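Local coordinates for protein CRISPR-associated endonuclease C2c1 (Alicyclobacillus acidoterrestris, PDB 5U31) that cuts invading DNA as an RNA-guided CRISPR endonuclease, recognising the protospacer adjacent motif and cleaving with a single RuvC nuclease domain, at residues Gln272-Lys276 against Ala289-Thr293. The protein carries 3 engineered substitutions. Residues are numbered along the deposited sequence; the frame is centred on the assembly and turned at random.
Sequences QQDMK and AHYVT. With nucleotides of chain C.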
ATOM      1  N   GLN A 272       6.540  32.118 -12.183  1.00 51.90           N
ATOM      2  CA  GLN A 272       7.251  30.846 -12.183  1.00 50.69           C
ATOM      3  C   GLN A 272       8.611  30.959 -12.852  1.00 64.83           C
ATOM      4  O   GLN A 272       9.544  30.240 -12.476  1.00 80.17           O
ATOM      5  CB  GLN A 272       6.391  29.775 -12.851  1.00 63.17           C
ATOM      6  CG  GLN A 272       5.214  29.351 -11.982  1.00 67.03           C
ATOM      7  CD  GLN A 272       4.163  28.566 -12.736  1.00 70.10           C
ATOM      8  OE1 GLN A 272       3.264  27.978 -12.131  1.00 65.97           O
ATOM      9  NE2 GLN A 272       4.261  28.558 -14.064  1.00 67.36           N
ATOM     10  N   GLN A 273       8.755  31.851 -13.831  1.00 76.72           N
ATOM     11  CA  GLN A 273      10.065  32.107 -14.411  1.00 67.81           C
ATOM     12  C   GLN A 273      10.843  33.162 -13.639  1.00 66.17           C
ATOM     13  O   GLN A 273      12.075  33.195 -13.734  1.00 72.36           O
ATOM     14  CB  GLN A 273       9.932  32.528 -15.878  1.00 56.32           C
ATOM     15  CG  GLN A 273      11.218  32.355 -16.667  1.00 71.18           C
ATOM     16  CD  GLN A 273      10.974  32.108 -18.138  1.00 97.39           C
ATOM     17  OE1 GLN A 273      10.454  32.971 -18.847  1.00115.92           O
ATOM     18  NE2 GLN A 273      11.345  30.918 -18.607  1.00 91.61           N
ATOM     19  N   ASP A 274      10.155  34.019 -12.884  1.00 68.44           N
ATOM     20  CA  ASP A 274      10.843  34.921 -11.966  1.00 67.79           C
ATOM     21  C   ASP A 274      11.698  34.128 -10.986  1.00 65.30           C
ATOM     22  O   ASP A 274      12.911  34.339 -10.880  1.00 69.07           O
ATOM     23  CB  ASP A 274       9.818  35.782 -11.219  1.00 68.04           C
ATOM     24  CG  ASP A 274      10.445  36.960 -10.490  1.00 74.03           C
ATOM     25  OD1 ASP A 274       9.892  38.075 -10.595  1.00 79.95           O
ATOM     26  OD2 ASP A 274      11.484  36.782  -9.817  1.00 74.13           O
HETATM   27  N   MSE A 275      11.078  33.193 -10.275  1.00 61.50           N
HETATM   28  CA  MSE A 275      11.776  32.404  -9.268  1.00 67.70           C
HETATM   29  C   MSE A 275      12.733  31.410  -9.920  1.00 68.87           C
HETATM   30  O   MSE A 275      13.712  30.987  -9.306  1.00 77.19           O
HETATM   31  CB  MSE A 275      10.765  31.685  -8.370  1.00 57.83           C
HETATM   32  CG  MSE A 275       9.764  32.643  -7.725  1.00 76.61           C
HETATM   33 SE   MSE A 275       8.156  31.802  -7.003  1.00 85.76          SE
HETATM   34  CE  MSE A 275       8.820  31.316  -5.237  1.00 83.33           C
ATOM     35  N   LYS A 276      12.451  31.056 -11.176  1.00 62.34           N
ATOM     36  CA  LYS A 276      13.338  30.165 -11.919  1.00 63.86           C
ATOM     37  C   LYS A 276      14.705  30.811 -12.137  1.00 69.85           C
ATOM     38  O   LYS A 276      15.745  30.175 -11.935  1.00 66.41           O
ATOM     39  CB  LYS A 276      12.685  29.786 -13.251  1.00 51.63           C
ATOM     40  CG  LYS A 276      13.305  28.617 -14.005  1.00 50.80           C
ATOM     41  CD  LYS A 276      12.574  28.430 -15.336  1.00 62.18           C
ATOM     42  CE  LYS A 276      12.689  27.013 -15.886  1.00 64.96           C
ATOM     43  NZ  LYS A 276      13.954  26.776 -16.633  1.00 61.65           N
ATOM     44  N   ALA A 289       9.610  23.166 -13.962  1.00 52.29           N
ATOM     45  CA  ALA A 289      10.508  23.581 -12.893  1.00 49.47           C
ATOM     46  C   ALA A 289      10.060  24.911 -12.303  1.00 51.97           C
ATOM     47  O   ALA A 289       9.739  25.852 -13.037  1.00 56.24           O
ATOM     48  CB  ALA A 289      11.937  23.689 -13.415  1.00 45.56           C
ATOM     49  N   HIS A 290      10.038  24.979 -10.973  1.00 56.89           N
ATOM     50  CA  HIS A 290       9.597  26.132 -10.190  1.00 60.57           C
ATOM     51  C   HIS A 290       8.130  26.476 -10.409  1.00 52.76           C
ATOM     52  O   HIS A 290       7.683  27.549  -9.988  1.00 49.62           O
ATOM     53  CB  HIS A 290      10.462  27.369 -10.461  1.00 55.19           C
ATOM     54  CG  HIS A 290      11.874  27.230  -9.991  1.00 54.79           C
ATOM     55  ND1 HIS A 290      12.917  26.941 -10.845  1.00 55.70           N
ATOM     56  CD2 HIS A 290      12.417  27.332  -8.755  1.00 48.23           C
ATOM     57  CE1 HIS A 290      14.042  26.875 -10.156  1.00 50.23           C
ATOM     58  NE2 HIS A 290      13.765  27.107  -8.886  1.00 53.89           N
ATOM     59  N   TYR A 291       7.366  25.595 -11.050  1.00 45.17           N
ATOM     60  CA  TYR A 291       5.947  25.844 -11.239  1.00 45.09           C
ATOM     61  C   TYR A 291       5.224  25.826  -9.900  1.00 44.69           C
ATOM     62  O   TYR A 291       5.627  25.142  -8.958  1.00 48.00           O
ATOM     63  CB  TYR A 291       5.341  24.808 -12.183  1.00 44.14           C
ATOM     64  CG  TYR A 291       5.512  25.133 -13.653  1.00 49.07           C
ATOM     65  CD1 TYR A 291       4.510  24.841 -14.568  1.00 55.25           C
ATOM     66  CD2 TYR A 291       6.667  25.744 -14.123  1.00 62.81           C
ATOM     67  CE1 TYR A 291       4.655  25.136 -15.910  1.00 59.31           C
ATOM     68  CE2 TYR A 291       6.823  26.042 -15.467  1.00 69.57           C
ATOM     69  CZ  TYR A 291       5.813  25.737 -16.355  1.00 65.96           C
ATOM     70  OH  TYR A 291       5.960  26.033 -17.693  1.00 63.01           O
ATOM     71  N   VAL A 292       4.143  26.595  -9.818  1.00 50.33           N
ATOM     72  CA  VAL A 292       3.394  26.712  -8.570  1.00 55.00           C
ATOM     73  C   VAL A 292       2.615  25.419  -8.346  1.00 56.45           C
ATOM     74  O   VAL A 292       1.669  25.120  -9.080  1.00 60.71           O
ATOM     75  CB  VAL A 292       2.462  27.925  -8.587  1.00 50.92           C
ATOM     76  CG1 VAL A 292       1.573  27.914  -7.361  1.00 45.68           C
ATOM     77  CG2 VAL A 292       3.275  29.201  -8.642  1.00 57.87           C
ATOM     78  N   THR A 293       2.997  24.661  -7.322  1.00 60.25           N
ATOM     79  CA  THR A 293       2.320  23.423  -6.960  1.00 55.89           C
ATOM     80  C   THR A 293       1.521  23.612  -5.675  1.00 46.64           C
ATOM     81  O   THR A 293       1.687  24.592  -4.946  1.00 42.43           O
ATOM     82  CB  THR A 293       3.325  22.274  -6.795  1.00 54.63           C
ATOM     83  OG1 THR A 293       4.130  22.502  -5.632  1.00 60.32           O
ATOM     84  CG2 THR A 293       4.226  22.181  -8.012  1.00 56.65           C
TER
ATOM     85  P    DT C   6      10.584  22.491  -8.080  1.00 43.00           P
ATOM     86  OP1  DT C   6       9.789  22.536  -9.325  1.00 53.00           O
ATOM     87  OP2  DT C   6      10.389  21.387  -7.114  1.00 57.63           O
ATOM     88  O5'  DT C   6      12.131  22.546  -8.470  1.00 61.12           O
ATOM     89  C5'  DT C   6      12.604  23.544  -9.368  1.00 60.28           C
ATOM     90  C4'  DT C   6      14.114  23.476  -9.494  1.00 58.83           C
ATOM     91  O4'  DT C   6      14.716  23.891  -8.250  1.00 54.32           O
ATOM     92  C3'  DT C   6      14.672  22.086  -9.756  1.00 46.87           C
ATOM     93  O3'  DT C   6      14.681  21.826 -11.154  1.00 44.34           O
ATOM     94  C2'  DT C   6      16.090  22.200  -9.206  1.00 48.23           C
ATOM     95  C1'  DT C   6      15.923  23.179  -8.042  1.00 48.85           C
ATOM     96  N1   DT C   6      15.872  22.509  -6.712  1.00 47.53           N
ATOM     97  C2   DT C   6      17.008  22.471  -5.946  1.00 62.55           C
ATOM     98  O2   DT C   6      18.061  22.970  -6.294  1.00 79.47           O
ATOM     99  N3   DT C   6      16.870  21.827  -4.749  1.00 66.73           N
ATOM    100  C4   DT C   6      15.732  21.224  -4.250  1.00 65.05           C
ATOM    101  O4   DT C   6      15.709  20.669  -3.158  1.00 69.52           O
ATOM    102  C5   DT C   6      14.573  21.295  -5.104  1.00 62.89           C
ATOM    103  C7   DT C   6      13.278  20.676  -4.667  1.00 53.44           C
ATOM    104  C6   DT C   6      14.696  21.927  -6.283  1.00 54.60           C
ATOM    105  P    DT C   5       7.884  22.464  -3.156  1.00 54.65           P
ATOM    106  OP1  DT C   5       6.741  22.376  -4.086  1.00 66.81           O
ATOM    107  OP2  DT C   5       8.459  21.229  -2.583  1.00 72.45           O
ATOM    108  O5'  DT C   5       9.034  23.275  -3.905  1.00 56.40           O
ATOM    109  C5'  DT C   5       8.723  24.470  -4.607  1.00 47.23           C
ATOM    110  C4'  DT C   5       9.975  25.042  -5.240  1.00 45.01           C
ATOM    111  O4'  DT C   5      10.851  25.541  -4.205  1.00 46.42           O
ATOM    112  C3'  DT C   5      10.817  24.031  -5.986  1.00 46.16           C
ATOM    113  O3'  DT C   5      10.332  23.870  -7.300  1.00 48.47           O
ATOM    114  C2'  DT C   5      12.189  24.693  -5.973  1.00 49.60           C
ATOM    115  C1'  DT C   5      12.202  25.359  -4.598  1.00 52.46           C
ATOM    116  N1   DT C   5      12.902  24.559  -3.555  1.00 51.77           N
ATOM    117  C2   DT C   5      14.245  24.761  -3.342  1.00 51.71           C
ATOM    118  O2   DT C   5      14.905  25.567  -3.970  1.00 65.55           O
ATOM    119  N3   DT C   5      14.794  23.981  -2.361  1.00 52.80           N
ATOM    120  C4   DT C   5      14.145  23.036  -1.586  1.00 54.63           C
ATOM    121  O4   DT C   5      14.725  22.379  -0.728  1.00 58.06           O
ATOM    122  C5   DT C   5      12.739  22.873  -1.860  1.00 48.95           C
ATOM    123  C7   DT C   5      11.931  21.877  -1.084  1.00 48.93           C
ATOM    124  C6   DT C   5      12.191  23.634  -2.819  1.00 48.01           C
TER
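A DNA-binding loop of the REC1 domain, residues 289-293, is pressed between the C-terminal part of helix 262-277 and the backbone of nucleotides DT5 and DT6 of chain C, with Gln272 meeting Tyr291 and Val292, and Lys276 meeting His290. Gln272 holds the loop backbone: its OE1 accepts a nearly straight bond from Val292 N (2.8 Å, 178° at the hydrogen), the donor lying above the carbonyl plane. Asn366 of helix 358-374 gives OE1 a second bond and also reaches Val292 O. An extended chain beyond CG carries the amide nearly flat over one face of the Tyr291 ring, with NE2 3.5 Å above its centre and the two planes 16° apart. One turn on, Lys276 CA makes a CH-pi contact with one face of His290, 3.8 Å from the ring centroid. The opposite face takes the sugar of DT6 of chain C, whose C5' sits 3.6 Å above the ring plane, so the imidazole is sandwiched between helix and DNA. The backbone N of His290 donates to OP1 of DT6 of chain C at 3.0 Å, with 146° at the hydrogen. Thr293 OG1 adds a weak bond to OP1 of DT5 of chain C.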